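Local coordinates for peptidoglycan glycosyltransferase (Atopobium parvulum, PDB 4OVD), which belongs to the penicillin-binding proteins and joins a dimerisation domain to a penicillin-binding transpeptidase domain, at residues A263-P269 / S281-L286; P313-I319 / A339-R345; M526-G530 / V545-A550. All coordinates share one frame; numbering follows the deposited sequence.

Interactions 1 and 3 lie near the middle of the chain and reach the same five-stranded antiparallel sheet. Their centres are about 16 Å apart, and they touch where Leu286 CD2 packs on Tyr528 CE1 at 3.8 Å. Interaction 3 is fully buried and purely apolar, a helix laid on a central strand. Interaction 1 is at the edge strand and only partly buried, and polar bonds of Ser265 and Lys285 join its apolar contacts. Interaction 2 is a separate two-stranded antiparallel sheet, about 17 Å from interaction 3 between nearest atoms. It is the most exposed of the three, and backbone hydrogen bonds dominate it.

Interaction 1. Residues A263-P269 / S281-L286; sequences AASYPLP and SLNLKL
Two hydrogen bonds join Ser265 and Tyr266 to Lys285. The backbone N of Lys285 donates to Ser265 OG at 2.7 Å, in a bent bond of 131° at the hydrogen. Ser265 OG sits beside its own backbone N (chi1 -73°), where it also bonds Ser249 on the adjacent strand. The Lys285 chain is extended beyond CG and runs past Ser265 CB. Its NZ meets Tyr266 O at 2.9 Å, in the carbonyl plane and on a lone pair. A weak bond to Gln246 O gives this ammonium a second partner.

The other contacts are apolar or van der Waals. Leu284 brings its CD2 branch over the strand, 3.8 Å from Ala264 CA, and its CD1 faces Ala263 CB. Further along, Leu282 CD2 lies 4.0 Å from Pro269 CB. Ser281 CB packs against Pro267 O at 3.5 Å, while Ser281 OG bonds Asp278 O. A cis peptide bond precedes Pro267, where the chain leaves the strand.

Gln162 bonds both Ser281 O and Ser265 O, so it ties the two segments together. The arrangement is an edge strand of the antiparallel sheet in the transpeptidase domain, held to the start of helix 285-288, with Leu284 as N-cap residue.

Interaction 2. Residues P313-I319 / A339-R345; sequences PNSTFNI and AMDMSVR
The Phe317 ring has Val344 CG2 at its edge, 4.1 Å from CE2, with the two side chains side by side. The framework is a two-stranded antiparallel sheet that runs into helix 344-350. Phe358 of helix 353-364 also meets the Phe317 ring, with planes at about 50°. The Arg345 guanidinium has Asn314 OD1 and a water at its edge, in plane. Asn314 OD1 is 3.7 Å from Arg345 NE, and the amide is turned 45° from the guanidinium. Arg345 NH2 makes its salt bridge with Asp466 of helix 458-474.

Phe317 with Met342 and Ile319 with Met340 are the hydrogen-bonded pairs of the sheet. Met342 N to Phe317 O is 2.8 Å, and Ile319 N to Met340 O is 2.7 Å. The side chains of these four residues lie on one face. There the extended selenomethionine Met342 crosses Ile319 at about a right angle, and its CE reaches Ile319 CG2 at 4.0 Å.

At the helix start, Val344 N donates to Ser315 O and Arg345 N to Pro313 O. Ser343 is the N-cap residue, and its OG bonds Glu346 N. The same water donates to Asn314 OD1 at 3.1 Å and lies 2.8 Å from Ser343 OG.

Interaction 3. Residues M526-G530 / V545-A550; sequences MVYVG and VFSQFA
Val527 meets the Phe546 and Phe549 rings with its CB and CG1. The side chains of Val527 and Phe546 run at a slant to each other, and Phe546 CE2 comes to 3.7 Å from Val527 CB. Val527 O lies at the edge of this ring, in its plane, 3.6 Å from CE2. Ala550 CB sits over the centre of one face of the same ring, 3.7 Å above the plane. That methyl also touches Val527 CG2 at 3.9 Å, so the ring edge and the alanine share one valine.

Phe549 also presents its edge, here to a methyl. Val527 CG1 is in the plane of that ring, 3.9 Å from CD2. This branch is anti to the backbone N (chi1 164°), which places it against both rings.

Val529, two residues on, points to the same helix but meets no ring edge. Its CG1 packs on Val545 CG1 at 3.8 Å, and its CG2 lies against the helix backbone at Phe546 N. No hydrogen bond crosses the contact.

The axes of segments 526-530 and 545-550 come within 8.7 Å, with 139° between their directions. Helix 542-556 lies on one face of the five-stranded sheet, over its central strand 525-532. Phe546 also meets Phe514 of strand 510-518 edge-to-face, and Phe549 reaches strand 248-253 and helix 225-242. Met526 and Tyr528 point away from helix 542-556, and their side chains touch helix 418-429.

Interaction 1. Residues A263-P269 / S281-L286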
# COMPACT_ATOMS: atom_id res chain seq x y z
N ALA A 263 8.17 3.56 3.85
CA ALA A 263 7.63 3.32 2.54
C ALA A 263 8.62 3.69 1.48
O ALA A 263 9.30 4.75 1.56
CB ALA A 263 6.32 4.10 2.36
N ALA A 264 8.72 2.86 0.46
CA ALA A 264 9.63 3.15 -0.63
C ALA A 264 9.29 2.43 -1.91
O ALA A 264 8.61 1.42 -1.89
CB ALA A 264 11.06 2.81 -0.21
N SER A 265 9.72 3.01 -3.03
CA SER A 265 9.58 2.45 -4.34
C SER A 265 10.96 2.50 -5.01
O SER A 265 11.73 3.38 -4.78
CB SER A 265 8.59 3.29 -5.19
OG SER A 265 7.31 3.05 -4.72
N TYR A 266 11.23 1.54 -5.86
CA TYR A 266 12.46 1.42 -6.57
C TYR A 266 12.06 1.68 -8.00
O TYR A 266 11.08 1.07 -8.46
CB TYR A 266 13.07 0.01 -6.43
CG TYR A 266 14.40 -0.14 -7.11
CD1 TYR A 266 14.47 -0.34 -8.47
CD2 TYR A 266 15.59 -0.11 -6.40
CE1 TYR A 266 15.69 -0.45 -9.12
CE2 TYR A 266 16.82 -0.23 -7.04
CZ TYR A 266 16.86 -0.38 -8.40
OH TYR A 266 18.04 -0.53 -9.06
N PRO A 267 12.84 2.50 -8.74
CA PRO A 267 14.08 3.18 -8.33
C PRO A 267 13.94 4.28 -7.31
O PRO A 267 12.92 5.00 -7.29
CB PRO A 267 14.66 3.77 -9.65
CG PRO A 267 13.68 3.49 -10.72
CD PRO A 267 12.66 2.48 -10.20
N LEU A 268 15.01 4.44 -6.53
CA LEU A 268 15.08 5.43 -5.49
C LEU A 268 15.91 6.56 -6.04
O LEU A 268 16.71 6.35 -6.95
CB LEU A 268 15.79 4.87 -4.28
CG LEU A 268 15.03 3.90 -3.38
CD1 LEU A 268 15.98 3.08 -2.49
CD2 LEU A 268 14.06 4.70 -2.55
N PRO A 269 15.71 7.76 -5.53
CA PRO A 269 16.55 8.86 -6.05
C PRO A 269 17.77 9.20 -5.18
O PRO A 269 17.81 8.86 -4.01
CB PRO A 269 15.62 10.04 -5.95
CG PRO A 269 14.87 9.77 -4.71
CD PRO A 269 14.69 8.27 -4.62
N SER A 281 11.97 8.86 -10.22
CA SER A 281 12.28 8.17 -8.94
C SER A 281 11.67 8.90 -7.73
O SER A 281 11.70 8.38 -6.62
CB SER A 281 13.79 8.07 -8.72
OG SER A 281 14.34 9.34 -8.39
N LEU A 282 11.15 10.11 -7.95
CA LEU A 282 10.52 10.91 -6.91
C LEU A 282 9.08 10.54 -6.54
O LEU A 282 8.50 11.06 -5.58
CB LEU A 282 10.52 12.38 -7.34
CG LEU A 282 11.93 12.92 -7.60
CD1 LEU A 282 11.83 14.33 -8.12
CD2 LEU A 282 12.77 12.85 -6.35
N ASN A 283 8.47 9.69 -7.34
CA ASN A 283 7.15 9.23 -7.04
C ASN A 283 7.23 8.03 -6.10
O ASN A 283 8.24 7.37 -6.05
CB ASN A 283 6.53 8.66 -8.30
CG ASN A 283 6.31 9.70 -9.35
OD1 ASN A 283 5.72 10.76 -9.09
ND2 ASN A 283 6.74 9.39 -10.57
N LEU A 284 6.15 7.76 -5.38
CA LEU A 284 6.03 6.51 -4.64
C LEU A 284 5.11 5.72 -5.54
O LEU A 284 3.90 6.05 -5.72
CB LEU A 284 5.30 6.62 -3.31
CG LEU A 284 5.99 6.65 -2.01
CD1 LEU A 284 4.88 6.54 -0.96
CD2 LEU A 284 6.91 5.44 -1.98
N LYS A 285 5.62 4.65 -6.09
CA LYS A 285 4.81 3.83 -6.99
C LYS A 285 3.52 3.34 -6.34
O LYS A 285 2.51 3.27 -7.01
CB LYS A 285 5.63 2.68 -7.55
CG LYS A 285 6.71 3.15 -8.51
CD LYS A 285 7.48 1.98 -9.09
CE LYS A 285 8.33 2.48 -10.26
NZ LYS A 285 9.25 1.41 -10.68
N LEU A 286 3.56 2.98 -5.06
CA LEU A 286 2.34 2.56 -4.35
C LEU A 286 1.14 3.44 -4.46
O LEU A 286 0.02 3.03 -4.19
CB LEU A 286 2.62 2.54 -2.84
CG LEU A 286 3.57 1.46 -2.45
CD1 LEU A 286 4.07 1.67 -1.07
CD2 LEU A 286 2.83 0.14 -2.55

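Interaction 2. Residues P313-I319 / A339-R345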
# COMPACT_ATOMS: atom_id res chain seq x y z
N PRO A 313 -15.82 -19.26 6.33
CA PRO A 313 -14.56 -19.94 6.04
C PRO A 313 -14.68 -21.43 5.74
O PRO A 313 -14.02 -21.97 4.86
CB PRO A 313 -13.79 -19.73 7.31
CG PRO A 313 -14.24 -18.40 7.77
CD PRO A 313 -15.69 -18.36 7.49
N ASN A 314 -15.60 -22.10 6.42
CA ASN A 314 -15.73 -23.53 6.25
C ASN A 314 -16.72 -23.95 5.21
O ASN A 314 -16.82 -25.13 4.86
CB ASN A 314 -16.00 -24.16 7.63
CG ASN A 314 -14.80 -24.00 8.59
OD1 ASN A 314 -13.62 -23.84 8.17
ND2 ASN A 314 -15.09 -23.97 9.86
N SER A 315 -17.42 -22.98 4.60
CA SER A 315 -18.36 -23.28 3.53
C SER A 315 -17.64 -23.97 2.40
O SER A 315 -16.69 -23.42 1.85
CB SER A 315 -19.09 -22.03 3.01
OG SER A 315 -19.68 -21.38 4.11
N THR A 316 -18.17 -25.14 2.02
CA THR A 316 -17.56 -25.99 1.04
C THR A 316 -18.31 -26.19 -0.23
O THR A 316 -19.46 -26.54 -0.20
CB THR A 316 -17.23 -27.33 1.72
OG1 THR A 316 -16.40 -27.05 2.84
CG2 THR A 316 -16.51 -28.31 0.79
N PHE A 317 -17.60 -25.96 -1.37
CA PHE A 317 -18.17 -26.03 -2.73
C PHE A 317 -17.36 -26.90 -3.66
O PHE A 317 -16.14 -27.11 -3.47
CB PHE A 317 -18.23 -24.64 -3.32
CG PHE A 317 -18.99 -23.67 -2.46
CD1 PHE A 317 -20.35 -23.53 -2.59
CD2 PHE A 317 -18.32 -22.92 -1.53
CE1 PHE A 317 -21.04 -22.66 -1.79
CE2 PHE A 317 -19.02 -22.07 -0.68
CZ PHE A 317 -20.38 -21.92 -0.84
N ASN A 318 -18.06 -27.49 -4.61
CA ASN A 318 -17.41 -28.36 -5.59
C ASN A 318 -16.85 -27.43 -6.70
O ASN A 318 -17.58 -26.86 -7.49
CB ASN A 318 -18.39 -29.41 -6.12
CG ASN A 318 -17.69 -30.51 -6.88
OD1 ASN A 318 -16.89 -31.28 -6.33
ND2 ASN A 318 -17.97 -30.60 -8.15
N ILE A 319 -15.55 -27.25 -6.70
CA ILE A 319 -14.95 -26.30 -7.65
C ILE A 319 -14.38 -27.00 -8.89
O ILE A 319 -13.46 -27.84 -8.76
CB ILE A 319 -13.91 -25.44 -6.90
CG1 ILE A 319 -14.55 -24.67 -5.68
CG2 ILE A 319 -13.22 -24.43 -7.80
CD1 ILE A 319 -15.62 -23.69 -6.04
N ALA A 339 -12.77 -31.69 -10.42
CA ALA A 339 -13.34 -30.77 -9.47
C ALA A 339 -12.86 -31.17 -8.05
O ALA A 339 -12.62 -32.32 -7.77
CB ALA A 339 -14.85 -30.85 -9.54
N MSE A 340 -12.70 -30.20 -7.17
CA MSE A 340 -12.28 -30.50 -5.86
C MSE A 340 -13.26 -29.77 -4.97
O MSE A 340 -13.71 -28.67 -5.27
CB MSE A 340 -10.83 -29.99 -5.69
CG MSE A 340 -10.28 -30.06 -4.27
SE MSE A 340 -8.50 -29.19 -4.11
CE MSE A 340 -8.48 -29.16 -2.12
N ASP A 341 -13.59 -30.41 -3.87
CA ASP A 341 -14.43 -29.81 -2.85
C ASP A 341 -13.50 -28.92 -2.07
O ASP A 341 -12.50 -29.40 -1.54
CB ASP A 341 -14.98 -30.95 -1.99
CG ASP A 341 -16.00 -31.74 -2.76
OD1 ASP A 341 -16.89 -31.07 -3.36
OD2 ASP A 341 -15.90 -32.99 -2.80
N MSE A 342 -13.75 -27.63 -2.04
CA MSE A 342 -12.86 -26.71 -1.34
C MSE A 342 -13.65 -25.79 -0.48
O MSE A 342 -14.73 -25.35 -0.90
CB MSE A 342 -12.15 -25.74 -2.34
CG MSE A 342 -11.35 -26.33 -3.45
SE MSE A 342 -10.64 -24.77 -4.42
CE MSE A 342 -9.93 -25.76 -5.98
N SER A 343 -13.24 -25.61 0.77
CA SER A 343 -13.88 -24.61 1.64
C SER A 343 -13.39 -23.24 1.13
O SER A 343 -12.41 -23.18 0.36
CB SER A 343 -13.46 -24.82 3.07
OG SER A 343 -12.04 -24.63 3.18
N VAL A 344 -14.06 -22.17 1.53
CA VAL A 344 -13.67 -20.82 1.18
C VAL A 344 -12.25 -20.64 1.72
O VAL A 344 -11.40 -20.03 1.07
CB VAL A 344 -14.61 -19.77 1.76
CG1 VAL A 344 -14.06 -18.35 1.48
CG2 VAL A 344 -16.01 -19.93 1.17
N ARG A 345 -12.02 -21.11 2.93
CA ARG A 345 -10.65 -21.09 3.54
C ARG A 345 -9.63 -21.74 2.57
O ARG A 345 -8.58 -21.18 2.25
CB ARG A 345 -10.62 -21.82 4.89
CG ARG A 345 -9.25 -21.87 5.52
CD ARG A 345 -9.25 -22.81 6.72
NE ARG A 345 -10.26 -22.47 7.71
CZ ARG A 345 -10.13 -21.48 8.57
NH1 ARG A 345 -9.00 -20.75 8.62
NH2 ARG A 345 -11.09 -21.25 9.44
O HOH W 1 -12.10 -25.31 5.93

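Interaction 3. Residues M526-G530 / V545-A550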
# COMPACT_ATOMS: atom_id res chain seq x y z
N MSE A 526 1.46 -3.84 9.76
CA MSE A 526 1.14 -4.52 8.55
C MSE A 526 2.19 -4.04 7.57
O MSE A 526 2.59 -2.87 7.56
CB MSE A 526 -0.27 -4.10 8.13
CG MSE A 526 -0.90 -4.97 7.07
SE MSE A 526 -2.73 -4.31 6.58
CE MSE A 526 -1.98 -2.80 5.68
N VAL A 527 2.65 -4.94 6.74
CA VAL A 527 3.67 -4.64 5.77
C VAL A 527 3.26 -5.19 4.41
O VAL A 527 2.63 -6.30 4.32
CB VAL A 527 4.95 -5.34 6.16
CG1 VAL A 527 5.90 -5.37 5.01
CG2 VAL A 527 5.53 -4.73 7.42
N TYR A 528 3.62 -4.41 3.39
CA TYR A 528 3.40 -4.75 2.00
C TYR A 528 4.69 -4.76 1.24
O TYR A 528 5.50 -3.87 1.39
CB TYR A 528 2.46 -3.71 1.26
CG TYR A 528 2.43 -3.98 -0.24
CD1 TYR A 528 3.32 -3.39 -1.08
CD2 TYR A 528 1.50 -4.83 -0.79
CE1 TYR A 528 3.28 -3.63 -2.46
CE2 TYR A 528 1.48 -5.10 -2.11
CZ TYR A 528 2.36 -4.48 -2.95
OH TYR A 528 2.32 -4.80 -4.31
N VAL A 529 4.89 -5.77 0.42
CA VAL A 529 6.05 -5.93 -0.41
C VAL A 529 5.57 -6.31 -1.79
O VAL A 529 4.76 -7.23 -1.98
CB VAL A 529 6.97 -7.08 0.01
CG1 VAL A 529 8.13 -7.15 -0.98
CG2 VAL A 529 7.48 -6.90 1.46
N GLY A 530 6.05 -5.58 -2.79
CA GLY A 530 5.72 -5.83 -4.18
C GLY A 530 6.97 -5.78 -5.04
O GLY A 530 7.79 -4.93 -4.84
N VAL A 545 10.85 -11.60 1.36
CA VAL A 545 11.25 -10.27 1.72
C VAL A 545 10.43 -9.80 2.92
O VAL A 545 10.97 -9.21 3.84
CB VAL A 545 11.04 -9.28 0.53
CG1 VAL A 545 11.34 -7.87 0.95
CG2 VAL A 545 11.90 -9.68 -0.66
N PHE A 546 9.15 -10.08 2.92
CA PHE A 546 8.31 -9.68 4.07
C PHE A 546 8.81 -10.26 5.40
O PHE A 546 8.84 -9.56 6.43
CB PHE A 546 6.86 -10.13 3.84
CG PHE A 546 5.97 -10.01 5.07
CD1 PHE A 546 6.06 -10.94 6.09
CD2 PHE A 546 4.99 -9.01 5.18
CE1 PHE A 546 5.24 -10.86 7.20
CE2 PHE A 546 4.15 -8.94 6.27
CZ PHE A 546 4.26 -9.87 7.29
N SER A 547 9.15 -11.55 5.40
CA SER A 547 9.57 -12.18 6.65
C SER A 547 10.74 -11.45 7.28
O SER A 547 10.73 -11.26 8.48
CB SER A 547 9.90 -13.69 6.54
OG SER A 547 10.87 -13.97 5.55
N GLN A 548 11.71 -11.05 6.48
CA GLN A 548 12.86 -10.32 6.98
C GLN A 548 12.53 -8.85 7.31
O GLN A 548 12.86 -8.36 8.39
CB GLN A 548 14.02 -10.40 5.98
CG GLN A 548 15.23 -9.51 6.35
CD GLN A 548 15.89 -9.76 7.72
OE1 GLN A 548 16.75 -8.96 8.16
NE2 GLN A 548 15.54 -10.85 8.39
N PHE A 549 11.83 -8.15 6.44
CA PHE A 549 11.57 -6.80 6.76
C PHE A 549 10.51 -6.60 7.89
O PHE A 549 10.63 -5.72 8.75
CB PHE A 549 11.19 -6.01 5.49
CG PHE A 549 10.86 -4.62 5.78
CD1 PHE A 549 11.85 -3.71 6.05
CD2 PHE A 549 9.53 -4.20 5.79
CE1 PHE A 549 11.55 -2.40 6.36
CE2 PHE A 549 9.22 -2.91 6.11
CZ PHE A 549 10.23 -2.00 6.39
N ALA A 550 9.49 -7.40 7.90
CA ALA A 550 8.46 -7.23 8.93
C ALA A 550 9.02 -7.55 10.33
O ALA A 550 8.62 -6.92 11.30
CB ALA A 550 7.25 -8.07 8.63